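Local coordinates for ORF131 protein (Ralstonia metallidurans, PDB 2WTP) that binds copper(II) ions and probably serves heavy-metal resistance, changing conformation when copper is taken up, at residues A[71-76]-A[81-86]; A[64-69]-A[110-115]. One frame throughout, in Å; residues are numbered along the deposited sequence. Where two conformers were deposited one is given.

Interaction 1. Residues A[71-76]-A[81-86]; sequences RYVNVD and VAFRAG
Val75 and Val81 meet across the inside of a two-sheet β-sandwich: the strand 72-76 is the edge strand of a three-stranded sheet, while 80-85 lies within a four-stranded one. No hydrogen bond links the two segments, so apolar side chains alone join them here. The tight end is at the valines, near the short connection between the strands, where the CA atoms of Val75 and Val81 are 8.0 Å apart. CG1 of Val75 touches CG2 of Val81 at 4.0 Å, and the two branched side chains meet at a slant. Phe94, Val120 and Ile122 also pack on Val75, continuing the apolar layer across both sheets. Farther along, the strands splay and the CA atoms of Val73 and Phe83 stand 10.7 Å apart. Only the aromatic ring spans this wider gap: Val73 CG2 comes to the ring edge, near its plane, 4.2 Å from Phe83 CE1. That touch is the less certain one, since Val73 was modelled in two conformers. The other side of strand 72-76 is polar and faces the second subunit, where Tyr72 OH hydrogen-bonds to Glu79 OE2 and Ser61 OG of that chain, and Asn74 ND2 to the backbone O of its Asn74. Val81 divides its work between its branches: with CG1 anti to the backbone N (chi1 -180°), CG2 is directed at Val75 and CG1 lies 3.6 Å above one face of the Phe83 ring, offset toward its rim.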
loop_
_atom_site.group_PDB
_atom_site.type_symbol
_atom_site.label_atom_id
_atom_site.label_comp_id
_atom_site.label_asym_id
_atom_site.label_seq_id
_atom_site.Cartn_x
_atom_site.Cartn_y
_atom_site.Cartn_z
ATOM N N ARG A 71 -1.760 5.126 8.903
ATOM C CA ARG A 71 -0.413 5.040 9.439
ATOM C C ARG A 71 0.647 4.678 8.429
ATOM O O ARG A 71 1.719 5.256 8.486
ATOM C CB ARG A 71 -0.310 4.119 10.636
ATOM C CG ARG A 71 -1.118 4.704 11.870
ATOM C CD ARG A 71 -0.343 5.829 12.680
ATOM N NE ARG A 71 0.651 5.138 13.524
ATOM C CZ ARG A 71 0.555 4.754 14.811
ATOM N NH1 ARG A 71 -0.513 5.029 15.638
ATOM N NH2 ARG A 71 1.630 4.084 15.273
ATOM N N TYR A 72 0.381 3.722 7.527
ATOM C CA TYR A 72 1.367 3.503 6.494
ATOM C C TYR A 72 0.742 2.949 5.243
ATOM O O TYR A 72 -0.401 2.494 5.269
ATOM C CB TYR A 72 2.522 2.548 6.936
ATOM C CG TYR A 72 2.104 1.080 7.126
ATOM C CD1 TYR A 72 2.271 0.179 6.099
ATOM C CD2 TYR A 72 1.628 0.638 8.349
ATOM C CE1 TYR A 72 1.866 -1.185 6.312
ATOM C CE2 TYR A 72 1.229 -0.693 8.546
ATOM C CZ TYR A 72 1.404 -1.568 7.489
ATOM O OH TYR A 72 1.074 -2.891 7.703
ATOM N N VAL A 73 1.516 3.060 4.162
ATOM C CA VAL A 73 1.198 2.375 2.898
ATOM C C VAL A 73 2.468 1.762 2.389
ATOM O O VAL A 73 3.562 2.144 2.780
ATOM C CB VAL A 73 0.681 3.304 1.800
ATOM C CG1 VAL A 73 -0.678 3.881 2.195
ATOM C CG2 VAL A 73 1.612 4.442 1.562
ATOM N N ASN A 74 2.372 0.724 1.548
ATOM C CA ASN A 74 3.538 0.093 0.912
ATOM C C ASN A 74 3.625 0.454 -0.536
ATOM O O ASN A 74 2.631 0.318 -1.235
ATOM C CB ASN A 74 3.425 -1.450 1.003
ATOM C CG ASN A 74 3.576 -2.009 2.365
ATOM O OD1 ASN A 74 4.133 -1.456 3.288
ATOM N ND2 ASN A 74 3.021 -3.207 2.543
ATOM N N VAL A 75 4.796 0.898 -0.978
ATOM C CA VAL A 75 5.023 1.160 -2.433
ATOM C C VAL A 75 6.277 0.461 -2.832
ATOM O O VAL A 75 7.157 0.059 -2.052
ATOM C CB VAL A 75 5.165 2.668 -2.698
ATOM C CG1 VAL A 75 3.882 3.412 -2.177
ATOM C CG2 VAL A 75 6.462 3.288 -2.061
ATOM N N ASP A 76 6.369 0.235 -4.141
ATOM C CA ASP A 76 7.580 -0.317 -4.704
ATOM C C ASP A 76 8.561 0.794 -5.104
ATOM O O ASP A 76 8.192 1.896 -5.484
ATOM C CB ASP A 76 7.232 -1.086 -5.991
ATOM C CG ASP A 76 6.462 -2.376 -5.728
ATOM O OD1 ASP A 76 6.679 -3.024 -4.669
ATOM O OD2 ASP A 76 5.567 -2.663 -6.575
ATOM N N VAL A 81 2.756 6.864 -7.785
ATOM C CA VAL A 81 1.516 6.765 -6.961
ATOM C C VAL A 81 0.981 8.131 -6.777
ATOM O O VAL A 81 1.763 9.096 -6.483
ATOM C CB VAL A 81 1.865 6.169 -5.549
ATOM C CG1 VAL A 81 0.609 6.063 -4.731
ATOM C CG2 VAL A 81 2.493 4.759 -5.702
ATOM N N ALA A 82 -0.325 8.272 -6.906
ATOM C CA ALA A 82 -0.955 9.548 -6.578
ATOM C C ALA A 82 -1.643 9.444 -5.249
ATOM O O ALA A 82 -2.108 8.335 -4.836
ATOM C CB ALA A 82 -1.991 9.898 -7.697
ATOM N N PHE A 83 -1.544 10.527 -4.477
ATOM C CA PHE A 83 -2.150 10.558 -3.157
ATOM C C PHE A 83 -3.218 11.626 -3.139
ATOM O O PHE A 83 -2.987 12.745 -3.637
ATOM C CB PHE A 83 -1.071 10.914 -2.136
ATOM C CG PHE A 83 0.000 9.833 -1.967
ATOM C CD1 PHE A 83 -0.161 8.809 -1.052
ATOM C CD2 PHE A 83 1.126 9.810 -2.826
ATOM C CE1 PHE A 83 0.869 7.821 -0.898
ATOM C CE2 PHE A 83 2.106 8.845 -2.713
ATOM C CZ PHE A 83 1.968 7.821 -1.746
ATOM N N ARG A 84 -4.350 11.290 -2.590
ATOM C CA ARG A 84 -5.548 12.158 -2.626
ATOM C C ARG A 84 -5.956 12.581 -1.226
ATOM O O ARG A 84 -6.075 11.730 -0.351
ATOM C CB ARG A 84 -6.692 11.363 -3.307
ATOM C CG ARG A 84 -8.142 11.912 -3.069
ATOM C CD ARG A 84 -9.278 11.347 -4.141
ATOM N NE ARG A 84 -9.962 12.539 -4.779
ATOM C CZ ARG A 84 -9.782 12.948 -6.013
ATOM N NH1 ARG A 84 -9.089 12.199 -6.842
ATOM N NH2 ARG A 84 -10.337 14.075 -6.465
ATOM N N ALA A 85 -6.212 13.880 -1.058
ATOM C CA ALA A 85 -6.915 14.380 0.137
ATOM C C ALA A 85 -8.067 15.219 -0.383
ATOM O O ALA A 85 -7.855 16.231 -1.026
ATOM C CB ALA A 85 -5.950 15.279 0.954
ATOM N N GLY A 86 -9.284 14.737 -0.166
ATOM C CA GLY A 86 -10.453 15.359 -0.822
ATOM C C GLY A 86 -10.354 15.302 -2.341
ATOM O O GLY A 86 -10.208 14.224 -2.911
#

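Interaction 2. Residues A[64-69]-A[110-115]; sequences IDVKPG and PDLPGS
Val66 turns its side chain onto a type II β-turn, Leu112 to Ser115, in the loop between helix 105-108 and strand 119-123; Val66 itself follows directly on the edge strand 63-65 of the four-stranded sheet. Van der Waals contact comes first. Val66 CG1, anti to the backbone N (chi1 170°), presses on the turn's backbone, 3.4 Å from Gly114 O. The other branch, CG2, reaches Leu112 CD2 at 4.2 Å. Leu112 packs in turn on Phe83, Ala85 and Val90, and Leu105 of helix 105-108 also packs on Val66, which is buried.

No direct hydrogen bond crosses between the segments, so the polar link is made through water. One water donates to Val66 O at 2.9 Å and to Pro113 O at 2.8 Å, tying the two backbones together beside the apolar contact. A second water lies close to Gly114 O, with only a weak, long approach to Lys67 O.

Within the turn, Gly114 takes the third position with a phi of 88°, typical of glycine in a type II turn. Ser115 OG hydrogen-bonds to O of Met109, the residue just before the segment, and has Leu112 O within reach at 2.9 Å, one proton serving the two. The Ser115 backbone N closes the turn by donating to Leu112 O over 3.2 Å.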
loop_
_atom_site.group_PDB
_atom_site.type_symbol
_atom_site.label_atom_id
_atom_site.label_comp_id
_atom_site.label_asym_id
_atom_site.label_seq_id
_atom_site.Cartn_x
_atom_site.Cartn_y
_atom_site.Cartn_z
ATOM N N ILE A 64 -4.060 6.729 -3.882
ATOM C CA ILE A 64 -4.259 6.261 -2.484
ATOM C C ILE A 64 -4.957 7.437 -1.766
ATOM O O ILE A 64 -4.476 8.571 -1.769
ATOM C CB ILE A 64 -2.889 6.001 -1.833
ATOM C CG1 ILE A 64 -2.254 4.760 -2.472
ATOM C CG2 ILE A 64 -3.098 5.688 -0.328
ATOM C CD1 ILE A 64 -0.885 4.448 -1.930
ATOM N N ASP A 65 -6.117 7.174 -1.160
ATOM C CA ASP A 65 -6.810 8.171 -0.351
ATOM C C ASP A 65 -6.082 8.321 1.012
ATOM O O ASP A 65 -5.814 7.358 1.716
ATOM C CB ASP A 65 -8.266 7.660 -0.104
ATOM C CG ASP A 65 -9.230 8.766 0.268
ATOM O OD1 ASP A 65 -8.838 9.945 0.252
ATOM O OD2 ASP A 65 -10.397 8.443 0.582
ATOM N N VAL A 66 -5.752 9.546 1.369
ATOM C CA VAL A 66 -5.087 9.822 2.648
ATOM C C VAL A 66 -6.169 10.257 3.662
ATOM O O VAL A 66 -6.779 11.291 3.510
ATOM C CB VAL A 66 -4.026 10.955 2.395
ATOM C CG1 VAL A 66 -3.435 11.515 3.738
ATOM C CG2 VAL A 66 -2.878 10.431 1.468
ATOM N N LYS A 67 -6.559 9.332 4.520
ATOM C CA LYS A 67 -7.700 9.556 5.472
ATOM C C LYS A 67 -7.132 9.717 6.835
ATOM O O LYS A 67 -6.082 9.170 7.148
ATOM C CB LYS A 67 -8.579 8.339 5.411
ATOM C CG LYS A 67 -9.506 8.333 4.175
ATOM C CD LYS A 67 -10.243 9.699 4.009
ATOM C CE LYS A 67 -11.410 9.678 2.950
ATOM N NZ LYS A 67 -12.832 9.512 3.488
ATOM N N PRO A 68 -7.805 10.476 7.696
ATOM C CA PRO A 68 -7.326 10.608 9.078
ATOM C C PRO A 68 -7.096 9.245 9.780
ATOM O O PRO A 68 -7.972 8.384 9.638
ATOM C CB PRO A 68 -8.518 11.294 9.778
ATOM C CG PRO A 68 -9.010 12.222 8.728
ATOM C CD PRO A 68 -8.895 11.418 7.383
ATOM N N GLY A 69 -5.984 9.071 10.433
ATOM C CA GLY A 69 -5.791 7.816 11.151
ATOM C C GLY A 69 -4.847 6.901 10.398
ATOM O O GLY A 69 -4.209 6.037 10.967
ATOM N N PRO A 110 4.159 18.298 1.484
ATOM C CA PRO A 110 3.670 19.105 2.599
ATOM C C PRO A 110 2.378 19.860 2.264
ATOM O O PRO A 110 1.658 20.179 3.211
ATOM C CB PRO A 110 4.831 20.074 2.857
ATOM C CG PRO A 110 5.676 20.017 1.699
ATOM C CD PRO A 110 5.516 18.640 1.042
ATOM N N ASP A 111 2.085 20.045 0.988
ATOM C CA ASP A 111 0.863 20.768 0.674
ATOM C C ASP A 111 -0.351 19.887 0.531
ATOM O O ASP A 111 -1.456 20.388 0.222
ATOM C CB ASP A 111 1.078 21.608 -0.595
ATOM C CG ASP A 111 2.037 22.782 -0.347
ATOM O OD1 ASP A 111 2.175 23.239 0.845
ATOM O OD2 ASP A 111 2.668 23.244 -1.342
ATOM N N LEU A 112 -0.213 18.576 0.741
ATOM C CA LEU A 112 -1.368 17.680 0.733
ATOM C C LEU A 112 -1.869 17.553 2.137
ATOM O O LEU A 112 -1.216 16.998 3.014
ATOM C CB LEU A 112 -0.954 16.323 0.184
ATOM C CG LEU A 112 -2.132 15.443 0.008
ATOM C CD1 LEU A 112 -2.953 15.916 -1.233
ATOM C CD2 LEU A 112 -1.553 14.088 -0.226
ATOM N N PRO A 113 -3.044 18.107 2.425
ATOM C CA PRO A 113 -3.459 18.121 3.828
ATOM C C PRO A 113 -3.642 16.726 4.410
ATOM O O PRO A 113 -4.178 15.844 3.763
ATOM C CB PRO A 113 -4.838 18.882 3.794
ATOM C CG PRO A 113 -4.668 19.719 2.610
ATOM C CD PRO A 113 -3.954 18.883 1.540
ATOM N N GLY A 114 -3.157 16.496 5.642
ATOM C CA GLY A 114 -3.263 15.194 6.293
ATOM C C GLY A 114 -2.126 14.231 5.986
ATOM O O GLY A 114 -2.114 13.087 6.476
ATOM N N SER A 115 -1.195 14.658 5.132
ATOM C CA SER A 115 -0.077 13.779 4.748
ATOM C C SER A 115 0.917 13.561 5.889
ATOM O O SER A 115 1.522 12.488 5.982
ATOM C CB SER A 115 0.677 14.376 3.555
ATOM O OG SER A 115 1.196 15.646 3.887
HETATM O O HOH W 1 -6.204 14.042 4.315
HETATM O O HOH W 2 -3.979 11.822 7.847
#

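How the interactions relate
The centres of interactions 1 and 2 lie 8 Å apart, and along the chain interaction 1 is nested within the loop that interaction 2 closes. Strands 63-65 and 80-85 run parallel as neighbours in one sheet and join them: Ile64 N is 2.7 Å from Ala82 O, and Val66 N is 2.8 Å from Arg84 O, both probable hydrogen bonds. Side chains add to this: Ile64 lies against Val73, Val81 and Phe83. Ala85 CB also reaches Pro113 O at 3.4 Å. Both interactions reach the second subunit. A bound copper ion and a magnesium ion each lie about 11 Å from the side chain of Val75, so interaction 1 is not itself the metal site.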